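Side-chain contacts in substrate-binding protein (Synechococcus sp., PDB 6WPN), which probably binds a sugar or oligosaccharide in the periplasm as the solute-binding component of a transport system: residues Glu198-Gln202 against Met203-Leu207; Ala265-Leu268 against Arg269-Thr273; Gln418-Asn421 against Arg422-Ala426. All coordinates share one frame; numbering follows the deposited sequence. Where two conformers were deposited one is given.

Interaction 1 of 3, residues Glu198-Gln202 against Met203-Leu207; sequences ESFVQ and MGVSL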
loop_
_atom_site.group_PDB
_atom_site.type_symbol
_atom_site.label_atom_id
_atom_site.label_comp_id
_atom_site.label_asym_id
_atom_site.label_seq_id
_atom_site.Cartn_x
_atom_site.Cartn_y
_atom_site.Cartn_z
ATOM N N GLU A 198 7.678 4.144 -4.609
ATOM C CA GLU A 198 7.893 2.729 -4.891
ATOM C C GLU A 198 8.446 2.516 -6.297
ATOM O O GLU A 198 9.263 1.612 -6.513
ATOM C CB GLU A 198 6.594 1.950 -4.692
ATOM C CG GLU A 198 6.138 1.869 -3.238
ATOM C CD GLU A 198 4.665 1.520 -3.100
ATOM O OE1 GLU A 198 3.968 1.469 -4.133
ATOM O OE2 GLU A 198 4.210 1.281 -1.961
ATOM N N SER A 199 8.024 3.340 -7.265
ATOM C CA SER A 199 8.577 3.218 -8.611
ATOM C C SER A 199 10.066 3.528 -8.618
ATOM O O SER A 199 10.835 2.904 -9.361
ATOM C CB SER A 199 7.850 4.140 -9.586
ATOM O OG SER A 199 8.294 5.476 -9.437
ATOM N N PHE A 200 10.490 4.496 -7.797
ATOM C CA PHE A 200 11.914 4.767 -7.640
ATOM C C PHE A 200 12.652 3.506 -7.221
ATOM O O PHE A 200 13.680 3.147 -7.808
ATOM C CB PHE A 200 12.134 5.889 -6.615
ATOM C CG PHE A 200 11.938 7.279 -7.171
ATOM C CD1 PHE A 200 10.672 7.778 -7.408
ATOM C CD2 PHE A 200 13.024 8.089 -7.442
ATOM C CE1 PHE A 200 10.488 9.052 -7.918
ATOM C CE2 PHE A 200 12.845 9.366 -7.953
ATOM C CZ PHE A 200 11.572 9.844 -8.189
ATOM N N VAL A 201 12.127 2.805 -6.215
ATOM C CA VAL A 201 12.771 1.578 -5.760
ATOM C C VAL A 201 12.756 0.525 -6.865
ATOM O O VAL A 201 13.735 -0.205 -7.052
ATOM C CB VAL A 201 12.099 1.064 -4.474
ATOM C CG1 VAL A 201 12.792 -0.197 -3.981
ATOM C CG2 VAL A 201 12.107 2.143 -3.405
ATOM N N GLN A 202 11.652 0.437 -7.619
ATOM C CA GLN A 202 11.585 -0.532 -8.714
ATOM C C GLN A 202 12.529 -0.166 -9.848
ATOM O O GLN A 202 12.980 -1.049 -10.587
ATOM C CB GLN A 202 10.159 -0.657 -9.247
ATOM C CG GLN A 202 9.217 -1.422 -8.340
ATOM C CD GLN A 202 7.785 -1.409 -8.840
ATOM O OE1 GLN A 202 7.303 -0.400 -9.350
ATOM N NE2 GLN A 202 7.105 -2.543 -8.714
HETATM N N MSE A 203 12.875 1.110 -9.910
HETATM C CA MSE A 203 13.780 1.610 -10.962
HETATM C C MSE A 203 15.241 1.479 -10.528
HETATM O O MSE A 203 16.092 2.033 -11.199
HETATM C CB MSE A 203 13.395 3.030 -11.338
HETATM C CG MSE A 203 12.088 3.082 -12.022
HETATM SE SE MSE A 203 11.639 4.892 -12.373
HETATM C CE MSE A 203 12.866 5.312 -13.771
ATOM N N GLY A 204 15.501 0.746 -9.456
ATOM C CA GLY A 204 16.855 0.545 -8.977
ATOM C C GLY A 204 17.425 1.664 -8.133
ATOM O O GLY A 204 18.630 1.652 -7.851
ATOM N N VAL A 205 16.608 2.628 -7.722
ATOM C CA VAL A 205 17.093 3.757 -6.935
ATOM C C VAL A 205 17.265 3.335 -5.482
ATOM O O VAL A 205 16.389 2.684 -4.900
ATOM C CB VAL A 205 16.133 4.951 -7.049
ATOM C CG1 VAL A 205 16.608 6.111 -6.174
ATOM C CG2 VAL A 205 15.990 5.382 -8.501
ATOM N N SER A 206 18.396 3.711 -4.892
ATOM C CA SER A 206 18.643 3.534 -3.467
ATOM C C SER A 206 18.307 4.841 -2.761
ATOM O O SER A 206 18.867 5.890 -3.094
ATOM C CB SER A 206 20.096 3.135 -3.214
ATOM O OG SER A 206 20.360 3.034 -1.826
ATOM N N LEU A 207 17.392 4.781 -1.794
ATOM C CA LEU A 207 16.914 6.000 -1.150
ATOM C C LEU A 207 17.809 6.436 0.010
ATOM O O LEU A 207 18.284 7.576 0.031
ATOM C CB LEU A 207 15.473 5.807 -0.658
ATOM C CG LEU A 207 14.393 5.513 -1.702
ATOM C CD1 LEU A 207 13.046 5.304 -1.024
ATOM C CD2 LEU A 207 14.308 6.616 -2.748
#
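A Schellman motif ends helix 195-202, and its two defining bonds join F200 to V205 and V201 to G204. V205 N donates to F200 O over 3.0 Å with an N-H...O angle of 154°. G204 N reaches V201 O at 3.1 Å, but from above the carbonyl plane, 65° out of it. G204 has the positive phi (82°) expected of the C-prime residue, and this turns the chain back across the last helical turn. The reversal brings V205 beside F200: their CB atoms lie 4.1 Å apart, the two side chains point the same way, and V205 CG2 meets the ring obliquely. Helix 219-233 closes over this pair, with A224 touching both side chains and the F225 ring meeting that of F200 at a steep angle. M203 is selenomethionine; its N makes weak bonds to S199 O and F200 O, while its side chain leads off toward A224 and F227. The Q202 amide is held outside the motif, OE1 accepting W165 NE1 and NE2 donating to T294 O. Farther along, L207 crosses V201 at about a right angle, and V201 CG2 meets L207 CD1 at 4.1 Å.

Interaction 2 of 3, residues Ala265-Leu268 against Arg269-Thr273; sequences AEFL and RSIQT
F267 and I271, one helical turn apart on helix 265-274, form the tight part of this contact. I271 CG1 lies over one face of the F267 ring, 3.9 Å from its centroid and 29° off the normal, a CH-pi contact. The terminal methyl presses on the same ring, with I271 CD1 only 3.3 Å from F267 CE2. F267 CG is anti to the backbone N (chi1 -178°), which carries the ring toward the next turn; there the extended CG1-CD1 arm of I271 crosses it at about a right angle. Y253 and Q254 of helix 246-254 touch I271, and Q254 also meets F267.

The F267 carbonyl oxygen takes two donors. F267 O accepts I271 N at 3.0 Å and the hydroxyl S270 OG at 2.8 Å, the latter tilted 29° from the carbonyl plane. S270 OG also lies obliquely by the ring, 3.1 Å from F267 CD1.

The side of E266 and R269 is looser. Their backbones join through R269 N and E266 O at 3.3 Å, but E266 OE1 stays 6.8 Å from R269 NE and makes its salt bridge with R335 instead. The R269 side chain was deposited in two conformers; in the given one it is bent at chi2 and chi3, and a weak, doubtful bond runs from NH1 to Q272 OE1. Q272 NE2 is held by Q363 and A360 O. This is an i to i+4 aromatic-aliphatic CH-pi pair on the helix flank facing helix 246-254, with a serine hydroxyl returned to the i-3 carbonyl.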
loop_
_atom_site.group_PDB
_atom_site.type_symbol
_atom_site.label_atom_id
_atom_site.label_comp_id
_atom_site.label_asym_id
_atom_site.label_seq_id
_atom_site.Cartn_x
_atom_site.Cartn_y
_atom_site.Cartn_z
ATOM N N ALA A 265 -8.226 -5.982 -6.349
ATOM C CA ALA A 265 -9.456 -6.676 -6.724
ATOM C C ALA A 265 -10.687 -6.056 -6.075
ATOM O O ALA A 265 -11.774 -6.082 -6.676
ATOM C CB ALA A 265 -9.361 -8.154 -6.345
ATOM N N GLU A 266 -10.551 -5.518 -4.854
ATOM C CA GLU A 266 -11.729 -5.019 -4.153
ATOM C C GLU A 266 -12.311 -3.805 -4.856
ATOM O O GLU A 266 -13.539 -3.656 -4.948
ATOM C CB GLU A 266 -11.375 -4.662 -2.714
ATOM C CG GLU A 266 -12.486 -3.989 -1.912
ATOM C CD GLU A 266 -13.623 -4.931 -1.527
ATOM O OE1 GLU A 266 -13.589 -6.116 -1.923
ATOM O OE2 GLU A 266 -14.557 -4.492 -0.816
ATOM N N PHE A 267 -11.453 -2.928 -5.366
ATOM C CA PHE A 267 -11.966 -1.786 -6.094
ATOM C C PHE A 267 -12.604 -2.189 -7.416
ATOM O O PHE A 267 -13.443 -1.449 -7.942
ATOM C CB PHE A 267 -10.855 -0.774 -6.335
ATOM C CG PHE A 267 -11.326 0.438 -7.041
ATOM C CD1 PHE A 267 -12.283 1.250 -6.461
ATOM C CD2 PHE A 267 -10.847 0.757 -8.296
ATOM C CE1 PHE A 267 -12.745 2.367 -7.112
ATOM C CE2 PHE A 267 -11.300 1.882 -8.950
ATOM C CZ PHE A 267 -12.256 2.678 -8.364
ATOM N N LEU A 268 -12.244 -3.358 -7.950
ATOM C CA LEU A 268 -12.853 -3.817 -9.191
ATOM C C LEU A 268 -14.350 -4.053 -9.031
ATOM O O LEU A 268 -15.114 -3.827 -9.977
ATOM C CB LEU A 268 -12.140 -5.077 -9.685
ATOM C CG LEU A 268 -12.474 -5.614 -11.080
ATOM C CD1 LEU A 268 -12.541 -4.501 -12.119
ATOM C CD2 LEU A 268 -11.445 -6.661 -11.478
ATOM N N ARG A 269 -14.797 -4.492 -7.850
ATOM C CA ARG A 269 -16.227 -4.729 -7.658
ATOM C C ARG A 269 -17.008 -3.420 -7.636
ATOM O O ARG A 269 -18.141 -3.361 -8.127
ATOM C CB ARG A 269 -16.473 -5.525 -6.374
ATOM C CG ARG A 269 -17.948 -5.861 -6.118
ATOM C CD ARG A 269 -18.459 -7.007 -7.005
ATOM N NE ARG A 269 -18.117 -8.327 -6.469
ATOM C CZ ARG A 269 -18.413 -9.483 -7.058
ATOM N NH1 ARG A 269 -19.059 -9.499 -8.217
ATOM N NH2 ARG A 269 -18.058 -10.628 -6.490
ATOM N N SER A 270 -16.425 -2.357 -7.075
ATOM C CA SER A 270 -17.106 -1.067 -7.102
ATOM C C SER A 270 -17.094 -0.464 -8.500
ATOM O O SER A 270 -18.030 0.253 -8.871
ATOM C CB SER A 270 -16.483 -0.108 -6.086
ATOM O OG SER A 270 -15.090 0.007 -6.286
ATOM N N ILE A 271 -16.061 -0.753 -9.295
ATOM C CA ILE A 271 -16.089 -0.377 -10.706
ATOM C C ILE A 271 -17.232 -1.092 -11.410
ATOM O O ILE A 271 -17.935 -0.506 -12.242
ATOM C CB ILE A 271 -14.740 -0.694 -11.378
ATOM C CG1 ILE A 271 -13.628 0.180 -10.811
ATOM C CG2 ILE A 271 -14.831 -0.521 -12.890
ATOM C CD1 ILE A 271 -12.274 -0.122 -11.428
ATOM N N GLN A 272 -17.421 -2.380 -11.104
ATOM C CA GLN A 272 -18.497 -3.141 -11.726
ATOM C C GLN A 272 -19.846 -2.496 -11.458
ATOM O O GLN A 272 -20.686 -2.400 -12.358
ATOM C CB GLN A 272 -18.491 -4.584 -11.222
ATOM C CG GLN A 272 -17.359 -5.433 -11.764
ATOM C CD GLN A 272 -17.348 -6.836 -11.186
ATOM O OE1 GLN A 272 -18.180 -7.184 -10.349
ATOM N NE2 GLN A 272 -16.416 -7.656 -11.649
ATOM N N THR A 273 -20.067 -2.032 -10.227
ATOM C CA THR A 273 -21.347 -1.429 -9.877
ATOM C C THR A 273 -21.443 0.014 -10.358
ATOM O O THR A 273 -22.487 0.431 -10.868
ATOM C CB THR A 273 -21.563 -1.497 -8.365
ATOM O OG1 THR A 273 -20.503 -0.802 -7.697
ATOM C CG2 THR A 273 -21.578 -2.940 -7.891
#

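Interaction 3 of 3, residues Gln418-Asn421 against Arg422-Ala426; sequences QQWN and RYASA
This is an i to i+3 and i to i+4 side-chain contact within the C-terminal helix 409-427, centred on W420, which faces Y423 and A424 one turn on. A424 CB lies over one face of the indole, 4.2 Å from the centroid of the five-membered ring and offset toward its rim, a CH-pi contact. The six-membered ring meets Y423 obliquely, with planes at 39° and W420 CZ3 3.6 Å from Y423 CD1. W420 CG is anti to the backbone N (chi1 170°), which carries the indole forward over the next turn. Its NE1 bonds Q212 O, tying the helix to the loop between helices 195-202 and 219-233, and L391 of helix 388-403 touches the ring.

Elsewhere on the helix, R422 runs alongside Q419, pointing the same way, NH1 coming 3.5 Å from Q419 CG, with the amide and guanidinium planes 62° apart. N421 O takes two donors from S425, the hydroxyl OG at 2.9 Å and the backbone N at 3.0 Å, arriving from opposite faces of the carbonyl plane; the N421 side-chain OD1 accepts A214 N. Backbone bonds such as A424 N to W420 O, 2.7 Å, complete a regular alpha-helix with one aromatic flank and a serine hydroxyl bound to the i-4 carbonyl.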
loop_
_atom_site.group_PDB
_atom_site.type_symbol
_atom_site.label_atom_id
_atom_site.label_comp_id
_atom_site.label_asym_id
_atom_site.label_seq_id
_atom_site.Cartn_x
_atom_site.Cartn_y
_atom_site.Cartn_z
ATOM N N GLN A 418 19.979 17.745 -0.653
ATOM C CA GLN A 418 20.450 18.687 0.357
ATOM C C GLN A 418 19.409 18.908 1.449
ATOM O O GLN A 418 19.760 19.032 2.628
ATOM C CB GLN A 418 20.825 20.007 -0.313
ATOM C CG GLN A 418 22.042 19.893 -1.213
ATOM C CD GLN A 418 22.221 21.099 -2.112
ATOM O OE1 GLN A 418 21.334 21.946 -2.219
ATOM N NE2 GLN A 418 23.380 21.189 -2.757
ATOM N N GLN A 419 18.126 18.951 1.081
ATOM C CA GLN A 419 17.077 19.111 2.084
ATOM C C GLN A 419 16.980 17.892 2.994
ATOM O O GLN A 419 16.808 18.035 4.210
ATOM C CB GLN A 419 15.738 19.395 1.410
ATOM C CG GLN A 419 15.660 20.781 0.801
ATOM C CD GLN A 419 14.259 21.145 0.364
ATOM O OE1 GLN A 419 13.318 20.371 0.554
ATOM N NE2 GLN A 419 14.107 22.330 -0.224
ATOM N N TRP A 420 17.070 16.683 2.431
ATOM C CA TRP A 420 17.024 15.493 3.275
ATOM C C TRP A 420 18.225 15.435 4.213
ATOM O O TRP A 420 18.087 15.073 5.386
ATOM C CB TRP A 420 16.954 14.221 2.430
ATOM C CG TRP A 420 17.154 12.998 3.277
ATOM C CD1 TRP A 420 18.295 12.257 3.393
ATOM C CD2 TRP A 420 16.200 12.408 4.171
ATOM N NE1 TRP A 420 18.103 11.231 4.289
ATOM C CE2 TRP A 420 16.825 11.302 4.779
ATOM C CE3 TRP A 420 14.872 12.703 4.507
ATOM C CZ2 TRP A 420 16.168 10.487 5.701
ATOM C CZ3 TRP A 420 14.221 11.894 5.423
ATOM C CH2 TRP A 420 14.870 10.799 6.010
ATOM N N ASN A 421 19.416 15.770 3.713
ATOM C CA ASN A 421 20.601 15.729 4.563
ATOM C C ASN A 421 20.544 16.796 5.647
ATOM O O ASN A 421 21.118 16.613 6.727
ATOM C CB ASN A 421 21.865 15.876 3.715
ATOM C CG ASN A 421 22.173 14.628 2.906
ATOM O OD1 ASN A 421 21.747 13.529 3.255
ATOM N ND2 ASN A 421 22.910 14.794 1.815
ATOM N N ARG A 422 19.868 17.915 5.376
ATOM C CA ARG A 422 19.555 18.880 6.425
ATOM C C ARG A 422 18.746 18.227 7.540
ATOM O O ARG A 422 19.078 18.353 8.725
ATOM C CB ARG A 422 18.767 20.044 5.825
ATOM C CG ARG A 422 19.574 21.111 5.112
ATOM C CD ARG A 422 18.638 21.973 4.268
ATOM N NE ARG A 422 17.443 22.384 5.003
ATOM C CZ ARG A 422 16.396 22.994 4.452
ATOM N NH1 ARG A 422 16.389 23.265 3.153
ATOM N NH2 ARG A 422 15.350 23.327 5.197
ATOM N N TYR A 423 17.676 17.522 7.168
ATOM C CA TYR A 423 16.824 16.849 8.144
ATOM C C TYR A 423 17.565 15.706 8.833
ATOM O O TYR A 423 17.455 15.533 10.052
ATOM C CB TYR A 423 15.558 16.352 7.436
ATOM C CG TYR A 423 14.575 15.546 8.263
ATOM C CD1 TYR A 423 14.588 14.157 8.240
ATOM C CD2 TYR A 423 13.608 16.177 9.038
ATOM C CE1 TYR A 423 13.678 13.418 8.983
ATOM C CE2 TYR A 423 12.694 15.449 9.781
ATOM C CZ TYR A 423 12.733 14.070 9.750
ATOM O OH TYR A 423 11.826 13.344 10.489
ATOM N N ALA A 424 18.337 14.927 8.068
ATOM C CA ALA A 424 18.960 13.723 8.609
ATOM C C ALA A 424 20.125 14.033 9.541
ATOM O O ALA A 424 20.399 13.253 10.460
ATOM C CB ALA A 424 19.432 12.822 7.468
ATOM N N SER A 425 20.825 15.147 9.327
ATOM C CA SER A 425 21.898 15.502 10.247
ATOM C C SER A 425 21.350 15.975 11.586
ATOM O O SER A 425 22.015 15.820 12.615
ATOM C CB SER A 425 22.796 16.578 9.633
ATOM O OG SER A 425 23.397 16.123 8.433
ATOM N N ALA A 426 20.138 16.525 11.600
ATOM C CA ALA A 426 19.554 16.982 12.855
ATOM C C ALA A 426 18.948 15.832 13.649
ATOM O O ALA A 426 19.037 15.812 14.883
ATOM C CB ALA A 426 18.499 18.053 12.578
#

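In the fold
All three contacts are local, within a helix or at its end, and follow one another along the chain. Interactions 1 and 3 lie on the same side of the chain's centre, their centres about 20 Å apart and their nearest atoms about 6 Å. The loop after L207 links them: L208, Q212, R213 and A214 meet the C-terminal helix of interaction 3, while L207 pairs through its backbone with A215. Interaction 2 lies on the opposite side of the centre, about 29 Å from interaction 1 and 42 Å from interaction 3, centre to centre. A bound 1,2-ethanediol, probably from the crystallisation liquor, sits about 4 Å from the Q272 side chain.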